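Local coordinates for protein coenzyme A transferase (Yersinia pestis, PDB 3QLI) that probably transfers coenzyme A from an acyl-CoA to a carboxylate such as acetate, at residues E50-A59 against E76-R87; G140-P150 against A173-M184. One frame throughout, in Å; residues are numbered along the deposited sequence.

Contact 1. Residues E50-A59 against E76-R87; sequences EPPALLKALA and ETAKIAGDTILR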
loop_
_atom_site.group_PDB
_atom_site.type_symbol
_atom_site.label_atom_id
_atom_site.label_comp_id
_atom_site.label_asym_id
_atom_site.label_seq_id
_atom_site.Cartn_x
_atom_site.Cartn_y
_atom_site.Cartn_z
ATOM N N GLU A 50 -4.189 26.469 -10.190
ATOM C CA GLU A 50 -3.013 27.080 -10.811
ATOM C C GLU A 50 -3.370 28.526 -11.146
ATOM O O GLU A 50 -4.442 28.793 -11.683
ATOM C CB GLU A 50 -2.611 26.312 -12.075
ATOM C CG GLU A 50 -2.307 24.832 -11.842
ATOM C CD GLU A 50 -2.001 24.073 -13.124
ATOM O OE1 GLU A 50 -2.360 24.560 -14.214
ATOM O OE2 GLU A 50 -1.405 22.980 -13.041
ATOM N N PRO A 51 -2.476 29.460 -10.827
ATOM C CA PRO A 51 -2.782 30.887 -11.017
ATOM C C PRO A 51 -2.311 31.454 -12.372
ATOM O O PRO A 51 -1.116 31.634 -12.572
ATOM C CB PRO A 51 -2.051 31.552 -9.842
ATOM C CG PRO A 51 -0.878 30.659 -9.594
ATOM C CD PRO A 51 -1.291 29.254 -9.975
ATOM N N PRO A 52 -3.251 31.731 -13.293
ATOM C CA PRO A 52 -2.868 32.078 -14.671
ATOM C C PRO A 52 -2.047 33.350 -14.818
ATOM O O PRO A 52 -1.146 33.364 -15.649
ATOM C CB PRO A 52 -4.218 32.235 -15.395
ATOM C CG PRO A 52 -5.234 32.439 -14.287
ATOM C CD PRO A 52 -4.712 31.585 -13.156
ATOM N N ALA A 53 -2.334 34.392 -14.053
ATOM C CA ALA A 53 -1.583 35.634 -14.227
ATOM C C ALA A 53 -0.158 35.505 -13.688
ATOM O O ALA A 53 0.807 35.990 -14.299
ATOM C CB ALA A 53 -2.317 36.812 -13.582
ATOM N N LEU A 54 -0.026 34.838 -12.546
ATOM C CA LEU A 54 1.286 34.603 -11.941
ATOM C C LEU A 54 2.109 33.674 -12.823
ATOM O O LEU A 54 3.299 33.898 -13.021
ATOM C CB LEU A 54 1.148 34.013 -10.524
ATOM C CG LEU A 54 0.588 34.968 -9.464
ATOM C CD1 LEU A 54 0.332 34.241 -8.131
ATOM C CD2 LEU A 54 1.529 36.163 -9.244
ATOM N N LEU A 55 1.483 32.636 -13.357
ATOM C CA LEU A 55 2.211 31.690 -14.201
ATOM C C LEU A 55 2.612 32.308 -15.547
ATOM O O LEU A 55 3.687 32.012 -16.076
ATOM C CB LEU A 55 1.408 30.407 -14.407
ATOM C CG LEU A 55 1.260 29.589 -13.116
ATOM C CD1 LEU A 55 0.400 28.364 -13.379
ATOM C CD2 LEU A 55 2.616 29.180 -12.532
ATOM N N LYS A 56 1.758 33.167 -16.095
ATOM C CA LYS A 56 2.149 33.878 -17.313
ATOM C C LYS A 56 3.357 34.771 -17.037
ATOM O O LYS A 56 4.315 34.803 -17.825
ATOM C CB LYS A 56 0.987 34.704 -17.873
ATOM C CG LYS A 56 1.364 35.536 -19.098
ATOM C CD LYS A 56 0.167 36.337 -19.596
ATOM C CE LYS A 56 0.567 37.274 -20.727
ATOM N NZ LYS A 56 0.645 36.559 -22.028
ATOM N N ALA A 57 3.323 35.492 -15.919
ATOM C CA ALA A 57 4.417 36.399 -15.576
ATOM C C ALA A 57 5.733 35.638 -15.317
ATOM O O ALA A 57 6.822 36.086 -15.688
ATOM C CB ALA A 57 4.038 37.263 -14.367
ATOM N N LEU A 58 5.634 34.480 -14.681
ATOM C CA LEU A 58 6.818 33.667 -14.454
ATOM C C LEU A 58 7.382 33.154 -15.783
ATOM O O LEU A 58 8.591 33.190 -16.002
ATOM C CB LEU A 58 6.499 32.503 -13.506
ATOM C CG LEU A 58 7.651 31.578 -13.103
ATOM C CD1 LEU A 58 8.884 32.383 -12.586
ATOM C CD2 LEU A 58 7.153 30.566 -12.051
ATOM N N ALA A 59 6.512 32.670 -16.667
ATOM C CA ALA A 59 6.948 32.182 -17.978
ATOM C C ALA A 59 7.633 33.304 -18.765
ATOM O O ALA A 59 8.675 33.095 -19.400
ATOM C CB ALA A 59 5.759 31.627 -18.772
ATOM N N GLU A 76 -1.603 17.313 -10.765
ATOM C CA GLU A 76 -2.803 17.693 -11.523
ATOM C C GLU A 76 -2.720 18.908 -12.455
ATOM O O GLU A 76 -3.389 19.914 -12.233
ATOM C CB GLU A 76 -4.010 17.819 -10.590
ATOM C CG GLU A 76 -5.340 17.501 -11.259
ATOM C CD GLU A 76 -5.371 16.119 -11.886
ATOM O OE1 GLU A 76 -4.706 15.203 -11.359
ATOM O OE2 GLU A 76 -6.066 15.945 -12.907
ATOM N N THR A 77 -1.883 18.809 -13.481
ATOM C CA THR A 77 -1.681 19.890 -14.443
ATOM C C THR A 77 -2.929 20.295 -15.234
ATOM O O THR A 77 -3.779 19.470 -15.556
ATOM C CB THR A 77 -0.602 19.510 -15.474
ATOM O OG1 THR A 77 0.350 18.626 -14.872
ATOM C CG2 THR A 77 0.108 20.751 -15.988
ATOM N N ALA A 78 -3.012 21.587 -15.539
ATOM C CA ALA A 78 -4.114 22.166 -16.299
ATOM C C ALA A 78 -3.542 22.979 -17.458
ATOM O O ALA A 78 -2.372 23.355 -17.434
ATOM C CB ALA A 78 -4.973 23.041 -15.412
ATOM N N LYS A 79 -4.393 23.322 -18.413
ATOM C CA LYS A 79 -3.966 24.038 -19.602
ATOM C C LYS A 79 -3.270 25.332 -19.218
ATOM O O LYS A 79 -2.376 25.789 -19.929
ATOM C CB LYS A 79 -5.160 24.333 -20.510
ATOM C CG LYS A 79 -4.790 24.995 -21.825
ATOM C CD LYS A 79 -5.965 25.009 -22.789
ATOM C CE LYS A 79 -5.644 25.817 -24.035
ATOM N NZ LYS A 79 -4.345 25.417 -24.636
ATOM N N ILE A 80 -3.665 25.925 -18.100
ATOM C CA ILE A 80 -3.034 27.165 -17.691
ATOM C C ILE A 80 -1.535 26.934 -17.511
ATOM O O ILE A 80 -0.726 27.722 -17.993
ATOM C CB ILE A 80 -3.597 27.636 -16.338
ATOM C CG1 ILE A 80 -5.100 27.902 -16.443
ATOM C CG2 ILE A 80 -2.851 28.863 -15.842
ATOM C CD1 ILE A 80 -5.834 27.767 -15.127
ATOM N N ALA A 81 -1.164 25.850 -16.835
ATOM C CA ALA A 81 0.247 25.517 -16.646
ATOM C C ALA A 81 0.963 25.110 -17.939
ATOM O O ALA A 81 2.090 25.527 -18.197
ATOM C CB ALA A 81 0.408 24.437 -15.585
ATOM N N GLY A 82 0.296 24.295 -18.751
ATOM C CA GLY A 82 0.872 23.813 -19.994
ATOM C C GLY A 82 1.157 24.925 -20.978
ATOM O O GLY A 82 2.180 24.935 -21.655
ATOM N N ASP A 83 0.217 25.856 -21.057
ATOM C CA ASP A 83 0.309 27.016 -21.934
ATOM C C ASP A 83 1.425 28.000 -21.582
ATOM O O ASP A 83 1.979 28.650 -22.464
ATOM C CB ASP A 83 -1.041 27.727 -22.033
ATOM C CG ASP A 83 -2.029 26.966 -22.892
ATOM O OD1 ASP A 83 -1.626 25.951 -23.496
ATOM O OD2 ASP A 83 -3.203 27.380 -22.961
ATOM N N THR A 84 1.727 28.136 -20.294
ATOM C CA THR A 84 2.731 29.103 -19.859
ATOM C C THR A 84 4.099 28.564 -19.418
ATOM O O THR A 84 5.006 28.421 -20.234
ATOM C CB THR A 84 2.172 29.956 -18.703
ATOM O OG1 THR A 84 1.776 29.096 -17.628
ATOM C CG2 THR A 84 0.965 30.755 -19.167
ATOM N N ILE A 85 4.238 28.269 -18.130
ATOM C CA ILE A 85 5.504 27.798 -17.560
ATOM C C ILE A 85 6.023 26.472 -18.109
ATOM O O ILE A 85 7.229 26.272 -18.226
ATOM C CB ILE A 85 5.490 27.770 -16.012
ATOM C CG1 ILE A 85 4.379 26.860 -15.489
ATOM C CG2 ILE A 85 5.352 29.178 -15.455
ATOM C CD1 ILE A 85 4.650 26.327 -14.103
ATOM N N LEU A 86 5.109 25.564 -18.419
ATOM C CA LEU A 86 5.474 24.243 -18.918
ATOM C C LEU A 86 5.757 24.178 -20.424
ATOM O O LEU A 86 6.041 23.104 -20.947
ATOM C CB LEU A 86 4.409 23.213 -18.529
ATOM C CG LEU A 86 4.181 23.024 -17.027
ATOM C CD1 LEU A 86 3.179 21.915 -16.754
ATOM C CD2 LEU A 86 5.490 22.755 -16.306
ATOM N N ARG A 87 5.655 25.306 -21.125
ATOM C CA ARG A 87 5.899 25.297 -22.569
ATOM C C ARG A 87 7.271 24.705 -22.853
ATOM O O ARG A 87 8.249 25.063 -22.205
ATOM C CB ARG A 87 5.804 26.710 -23.166
ATOM C CG ARG A 87 4.382 27.231 -23.312
ATOM C CD ARG A 87 4.283 28.336 -24.369
ATOM N NE ARG A 87 5.332 29.350 -24.256
ATOM C CZ ARG A 87 5.271 30.405 -23.444
ATOM N NH1 ARG A 87 4.224 30.571 -22.653
ATOM N NH2 ARG A 87 6.262 31.289 -23.413
#

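Contact 2. Residues G140-P150 against A173-M184; sequences GIDTFMHTVSP and ARRFIVEVNRYM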
loop_
_atom_site.group_PDB
_atom_site.type_symbol
_atom_site.label_atom_id
_atom_site.label_comp_id
_atom_site.label_asym_id
_atom_site.label_seq_id
_atom_site.Cartn_x
_atom_site.Cartn_y
_atom_site.Cartn_z
ATOM N N GLY A 140 11.207 20.656 0.137
ATOM C CA GLY A 140 11.340 22.029 0.583
ATOM C C GLY A 140 10.868 22.962 -0.514
ATOM O O GLY A 140 11.299 22.855 -1.656
ATOM N N ILE A 141 9.969 23.877 -0.170
ATOM C CA ILE A 141 9.406 24.787 -1.161
ATOM C C ILE A 141 9.740 26.228 -0.802
ATOM O O ILE A 141 9.444 26.697 0.296
ATOM C CB ILE A 141 7.876 24.610 -1.283
ATOM C CG1 ILE A 141 7.539 23.185 -1.752
ATOM C CG2 ILE A 141 7.264 25.697 -2.208
ATOM C CD1 ILE A 141 8.134 22.793 -3.117
ATOM N N ASP A 142 10.384 26.927 -1.724
ATOM C CA ASP A 142 10.752 28.319 -1.478
ATOM C C ASP A 142 9.602 29.285 -1.784
ATOM O O ASP A 142 9.384 30.256 -1.058
ATOM C CB ASP A 142 12.013 28.660 -2.278
ATOM C CG ASP A 142 13.164 27.730 -1.934
ATOM O OD1 ASP A 142 13.718 27.892 -0.832
ATOM O OD2 ASP A 142 13.502 26.832 -2.742
ATOM N N THR A 143 8.866 29.006 -2.851
ATOM C CA THR A 143 7.733 29.848 -3.247
ATOM C C THR A 143 6.539 28.980 -3.582
ATOM O O THR A 143 6.667 27.987 -4.311
ATOM C CB THR A 143 8.051 30.705 -4.499
ATOM O OG1 THR A 143 9.209 31.512 -4.254
ATOM C CG2 THR A 143 6.866 31.628 -4.817
ATOM N N PHE A 144 5.382 29.346 -3.030
ATOM C CA PHE A 144 4.128 28.688 -3.364
ATOM C C PHE A 144 3.139 29.715 -3.929
ATOM O O PHE A 144 3.019 30.817 -3.386
ATOM C CB PHE A 144 3.535 27.998 -2.129
ATOM C CG PHE A 144 2.383 27.091 -2.453
ATOM C CD1 PHE A 144 2.590 25.931 -3.190
ATOM C CD2 PHE A 144 1.093 27.401 -2.038
ATOM C CE1 PHE A 144 1.539 25.091 -3.505
ATOM C CE2 PHE A 144 0.021 26.560 -2.366
ATOM C CZ PHE A 144 0.241 25.412 -3.092
ATOM N N MET A 145 2.467 29.362 -5.029
ATOM C CA MET A 145 1.493 30.254 -5.670
ATOM C C MET A 145 0.162 29.521 -5.841
ATOM O O MET A 145 0.138 28.364 -6.264
ATOM C CB MET A 145 2.026 30.745 -7.037
ATOM C CG MET A 145 3.502 31.183 -6.971
ATOM S SD MET A 145 4.026 32.306 -8.301
ATOM C CE MET A 145 3.784 31.217 -9.698
ATOM N N HIS A 146 -0.943 30.193 -5.526
ATOM C CA HIS A 146 -2.268 29.555 -5.536
ATOM C C HIS A 146 -3.319 30.656 -5.772
ATOM O O HIS A 146 -3.204 31.758 -5.216
ATOM C CB HIS A 146 -2.490 28.869 -4.175
ATOM C CG HIS A 146 -3.553 27.802 -4.154
ATOM N ND1 HIS A 146 -4.907 28.082 -4.195
ATOM C CD2 HIS A 146 -3.457 26.461 -3.993
ATOM C CE1 HIS A 146 -5.593 26.950 -4.105
ATOM N NE2 HIS A 146 -4.736 25.951 -3.985
ATOM N N THR A 147 -4.316 30.368 -6.603
ATOM C CA THR A 147 -5.485 31.253 -6.769
ATOM C C THR A 147 -6.392 31.156 -5.533
ATOM O O THR A 147 -6.616 30.058 -5.004
ATOM C CB THR A 147 -6.279 30.847 -8.030
ATOM O OG1 THR A 147 -5.415 30.921 -9.178
ATOM C CG2 THR A 147 -7.534 31.722 -8.238
ATOM N N VAL A 148 -6.886 32.295 -5.056
ATOM C CA VAL A 148 -7.702 32.316 -3.840
ATOM C C VAL A 148 -8.936 33.159 -4.064
ATOM O O VAL A 148 -8.989 33.953 -4.991
ATOM C CB VAL A 148 -6.939 32.887 -2.634
ATOM C CG1 VAL A 148 -5.697 32.029 -2.328
ATOM C CG2 VAL A 148 -6.572 34.351 -2.868
ATOM N N SER A 149 -9.939 32.971 -3.214
ATOM C CA SER A 149 -11.118 33.813 -3.258
ATOM C C SER A 149 -10.737 35.168 -2.680
ATOM O O SER A 149 -9.678 35.309 -2.060
ATOM C CB SER A 149 -12.245 33.182 -2.433
ATOM O OG SER A 149 -11.832 33.050 -1.082
ATOM N N PRO A 150 -11.590 36.179 -2.891
ATOM C CA PRO A 150 -11.307 37.517 -2.363
ATOM C C PRO A 150 -11.200 37.517 -0.839
ATOM O O PRO A 150 -11.856 36.715 -0.171
ATOM C CB PRO A 150 -12.530 38.331 -2.819
ATOM C CG PRO A 150 -12.989 37.641 -4.056
ATOM C CD PRO A 150 -12.777 36.167 -3.766
ATOM N N ALA A 173 5.833 27.035 2.809
ATOM C CA ALA A 173 6.713 27.675 1.818
ATOM C C ALA A 173 7.302 28.948 2.406
ATOM O O ALA A 173 6.669 29.622 3.225
ATOM C CB ALA A 173 5.954 27.985 0.533
ATOM N N ARG A 174 8.517 29.291 1.999
ATOM C CA ARG A 174 9.154 30.472 2.558
ATOM C C ARG A 174 8.507 31.782 2.097
ATOM O O ARG A 174 8.578 32.801 2.799
ATOM C CB ARG A 174 10.669 30.415 2.309
ATOM C CG ARG A 174 11.296 29.289 3.137
ATOM C CD ARG A 174 12.789 29.140 2.916
ATOM N NE ARG A 174 13.108 28.158 1.882
ATOM C CZ ARG A 174 13.168 26.849 2.093
ATOM N NH1 ARG A 174 12.906 26.360 3.295
ATOM N NH2 ARG A 174 13.484 26.030 1.098
ATOM N N ARG A 175 7.862 31.741 0.928
ATOM C CA ARG A 175 6.994 32.829 0.451
ATOM C C ARG A 175 5.691 32.256 -0.144
ATOM O O ARG A 175 5.701 31.234 -0.831
ATOM C CB ARG A 175 7.702 33.702 -0.604
ATOM C CG ARG A 175 8.929 34.455 -0.102
ATOM C CD ARG A 175 8.549 35.566 0.885
ATOM N NE ARG A 175 9.670 36.478 1.135
ATOM C CZ ARG A 175 9.667 37.434 2.057
ATOM N NH1 ARG A 175 8.602 37.612 2.833
ATOM N NH2 ARG A 175 10.729 38.221 2.200
ATOM N N PHE A 176 4.580 32.933 0.123
ATOM C CA PHE A 176 3.278 32.529 -0.392
ATOM C C PHE A 176 2.681 33.693 -1.173
ATOM O O PHE A 176 2.478 34.778 -0.619
ATOM C CB PHE A 176 2.366 32.132 0.771
ATOM C CG PHE A 176 0.983 31.709 0.360
ATOM C CD1 PHE A 176 0.775 30.967 -0.800
ATOM C CD2 PHE A 176 -0.112 32.036 1.150
ATOM C CE1 PHE A 176 -0.504 30.556 -1.166
ATOM C CE2 PHE A 176 -1.399 31.636 0.780
ATOM C CZ PHE A 176 -1.590 30.892 -0.370
ATOM N N ILE A 177 2.427 33.472 -2.458
ATOM C CA ILE A 177 1.910 34.515 -3.344
ATOM C C ILE A 177 0.524 34.105 -3.810
ATOM O O ILE A 177 0.359 33.010 -4.356
ATOM C CB ILE A 177 2.791 34.659 -4.604
ATOM C CG1 ILE A 177 4.262 34.817 -4.206
ATOM C CG2 ILE A 177 2.297 35.818 -5.484
ATOM C CD1 ILE A 177 5.210 34.915 -5.402
ATOM N N VAL A 178 -0.478 34.962 -3.603
ATOM C CA VAL A 178 -1.837 34.600 -4.015
ATOM C C VAL A 178 -2.321 35.394 -5.224
ATOM O O VAL A 178 -1.922 36.537 -5.448
ATOM C CB VAL A 178 -2.857 34.767 -2.874
ATOM C CG1 VAL A 178 -2.409 33.991 -1.643
ATOM C CG2 VAL A 178 -3.050 36.235 -2.553
ATOM N N GLU A 179 -3.189 34.759 -5.997
ATOM C CA GLU A 179 -3.877 35.412 -7.092
ATOM C C GLU A 179 -5.363 35.407 -6.757
ATOM O O GLU A 179 -6.026 34.365 -6.804
ATOM C CB GLU A 179 -3.602 34.666 -8.396
ATOM C CG GLU A 179 -4.339 35.223 -9.616
ATOM C CD GLU A 179 -3.678 34.794 -10.916
ATOM O OE1 GLU A 179 -2.434 34.627 -10.914
ATOM O OE2 GLU A 179 -4.387 34.625 -11.937
ATOM N N VAL A 180 -5.864 36.578 -6.377
ATOM C CA VAL A 180 -7.255 36.762 -6.011
ATOM C C VAL A 180 -8.126 36.685 -7.263
ATOM O O VAL A 180 -7.824 37.302 -8.294
ATOM C CB VAL A 180 -7.461 38.128 -5.296
ATOM C CG1 VAL A 180 -8.958 38.505 -5.224
ATOM C CG2 VAL A 180 -6.824 38.107 -3.909
ATOM N N ASN A 181 -9.200 35.917 -7.174
ATOM C CA ASN A 181 -10.102 35.724 -8.304
ATOM C C ASN A 181 -11.515 35.594 -7.779
ATOM O O ASN A 181 -11.812 34.659 -7.039
ATOM C CB ASN A 181 -9.701 34.454 -9.062
ATOM C CG ASN A 181 -10.527 34.225 -10.301
ATOM O OD1 ASN A 181 -11.468 34.966 -10.579
ATOM N ND2 ASN A 181 -10.174 33.205 -11.066
ATOM N N ARG A 182 -12.397 36.522 -8.146
ATOM C CA ARG A 182 -13.759 36.486 -7.609
ATOM C C ARG A 182 -14.510 35.251 -8.097
ATOM O O ARG A 182 -15.545 34.881 -7.536
ATOM C CB ARG A 182 -14.531 37.773 -7.938
ATOM C CG ARG A 182 -14.758 37.988 -9.414
ATOM C CD ARG A 182 -15.701 39.167 -9.690
ATOM N NE ARG A 182 -16.248 39.065 -11.040
ATOM C CZ ARG A 182 -15.753 39.697 -12.103
ATOM N NH1 ARG A 182 -14.709 40.506 -11.973
ATOM N NH2 ARG A 182 -16.316 39.527 -13.295
ATOM N N TYR A 183 -13.985 34.598 -9.131
ATOM C CA TYR A 183 -14.587 33.344 -9.598
ATOM C C TYR A 183 -14.207 32.140 -8.732
ATOM O O TYR A 183 -14.793 31.066 -8.869
ATOM C CB TYR A 183 -14.233 33.064 -11.057
ATOM C CG TYR A 183 -14.890 34.011 -12.029
ATOM C CD1 TYR A 183 -16.107 33.697 -12.618
ATOM C CD2 TYR A 183 -14.296 35.223 -12.355
ATOM C CE1 TYR A 183 -16.718 34.563 -13.510
ATOM C CE2 TYR A 183 -14.903 36.100 -13.245
ATOM C CZ TYR A 183 -16.108 35.763 -13.820
ATOM O OH TYR A 183 -16.713 36.632 -14.703
ATOM N N MET A 184 -13.231 32.309 -7.845
ATOM C CA MET A 184 -12.846 31.217 -6.944
ATOM C C MET A 184 -13.804 31.185 -5.754
ATOM O O MET A 184 -13.915 32.159 -5.025
ATOM C CB MET A 184 -11.402 31.396 -6.445
ATOM C CG MET A 184 -10.936 30.253 -5.538
ATOM S SD MET A 184 -10.869 28.646 -6.347
ATOM C CE MET A 184 -9.313 28.756 -7.229
#

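Contact 1. Residues E50-A59 against E76-R87
The carboxylate of Glu50 sits against the N-terminal turn of helix 79-83 and is held there by backbone N-H groups. Its OE1 accepts from Ala81 N at 3.2 Å, and Ala78 N, at the N-cap, lies 3.3 Å from both OE1 and OE2 of Glu50; the three bonds are weak and clearly bent, a diffuse grip from two amides. The first amides of a helix would be expected to stabilise the negative charge. The Glu50 chain runs extended beyond CG, which carries the group across, and Ala81 CB closes against OE1 of Glu50 at 3.1 Å.

Beside this polar end the packing turns apolar. Ile80 presses its CG2 onto Pro52 CA at 3.4 Å, tighter than usual carbon contact, while Leu55 meets Ile80 at about a right angle. Further along, Leu55 CD2 touches Ile85 CD1 at 3.8 Å, and Ile85 CG2 lies against Leu55 O at 3.3 Å, with Leu58 CB and the backbone of Ala59 around it. Thr84 OG1 donates to Ile80 O at 2.9 Å, within its own segment, and the methyl CG2 of Thr84 lies against Lys56 CA.

In the second shell, Arg87 NH1 bonds Asp83 O almost straight (173°), bracing the turn that follows the helix, and Thr77 OG1 is bound by Glu105. Two nearly parallel helix segments, 12° apart, thus lie over strand 41-44, as connecting helices do on one face of a parallel alpha/beta sheet, with the CoA-binding residue Glu76 just ahead of the second helix.

Contact 2. Residues G140-P150 against A173-M184
Parallel beta pairing joins strands 143-148 and 175-180, in register from Thr143 with Arg175 to Val148 with Val180. The ladder includes Phe144 N to Arg175 O and Ile177 N to Phe144 O, both 2.9 Å, the latter nearly straight at 174°; the link from His146 N to Ile177 O is weak. Past the strand ends it continues as Asn181 N to Val148 O.

At the opposite end Arg174 grips one oxygen of Asp142 side-on: NH2 and NE stand 2.7 and 2.8 Å from Asp142 OD1, both from the same face of the carboxylate, whose plane is turned 55° from the guanidinium. Asp142 OD2 is bound by His41 N.

Phe144 and Phe176 lie side by side, nearly parallel but far offset: Phe176 CE1 sits at the rim of the Phe144 ring, near its plane, 3.6 Å from Phe144 CD2. Val178 CG1 rests over one face of the Phe176 ring, toward its rim. Val148 CG2 reaches Val178 CB, and Met184, bent at its second and third torsions, folds CE back onto Thr147 CG2.

Helix 166-172 covers the face bearing Phe144 and Phe176, helix 52-63 covers Met145 and Ile177 on the other, and strand 41-44 flanks strand 143-148.

In the fold
Contact 1 is complete in the sequence before contact 2 begins, and both belong to the N-terminal acetyl-CoA hydrolase/transferase domain region, their centres about 13 Å apart. They meet at helix 52-63, which packs beside helix 79-83 in contact 1 and rests on the sheet of contact 2. The carboxylate of Glu179 ties them together: its OE1 and OE2 lie 2.9 Å from Leu54 N and 3.0 Å from Ala53 N, respectively, probable hydrogen bonds at the start of that helix. Strands 143-148 and 175-180 continue a six-stranded parallel sheet past strand 41-44. One layered unit thus combines helices and sheet, with Glu76 of the CoA site at the margin of contact 1.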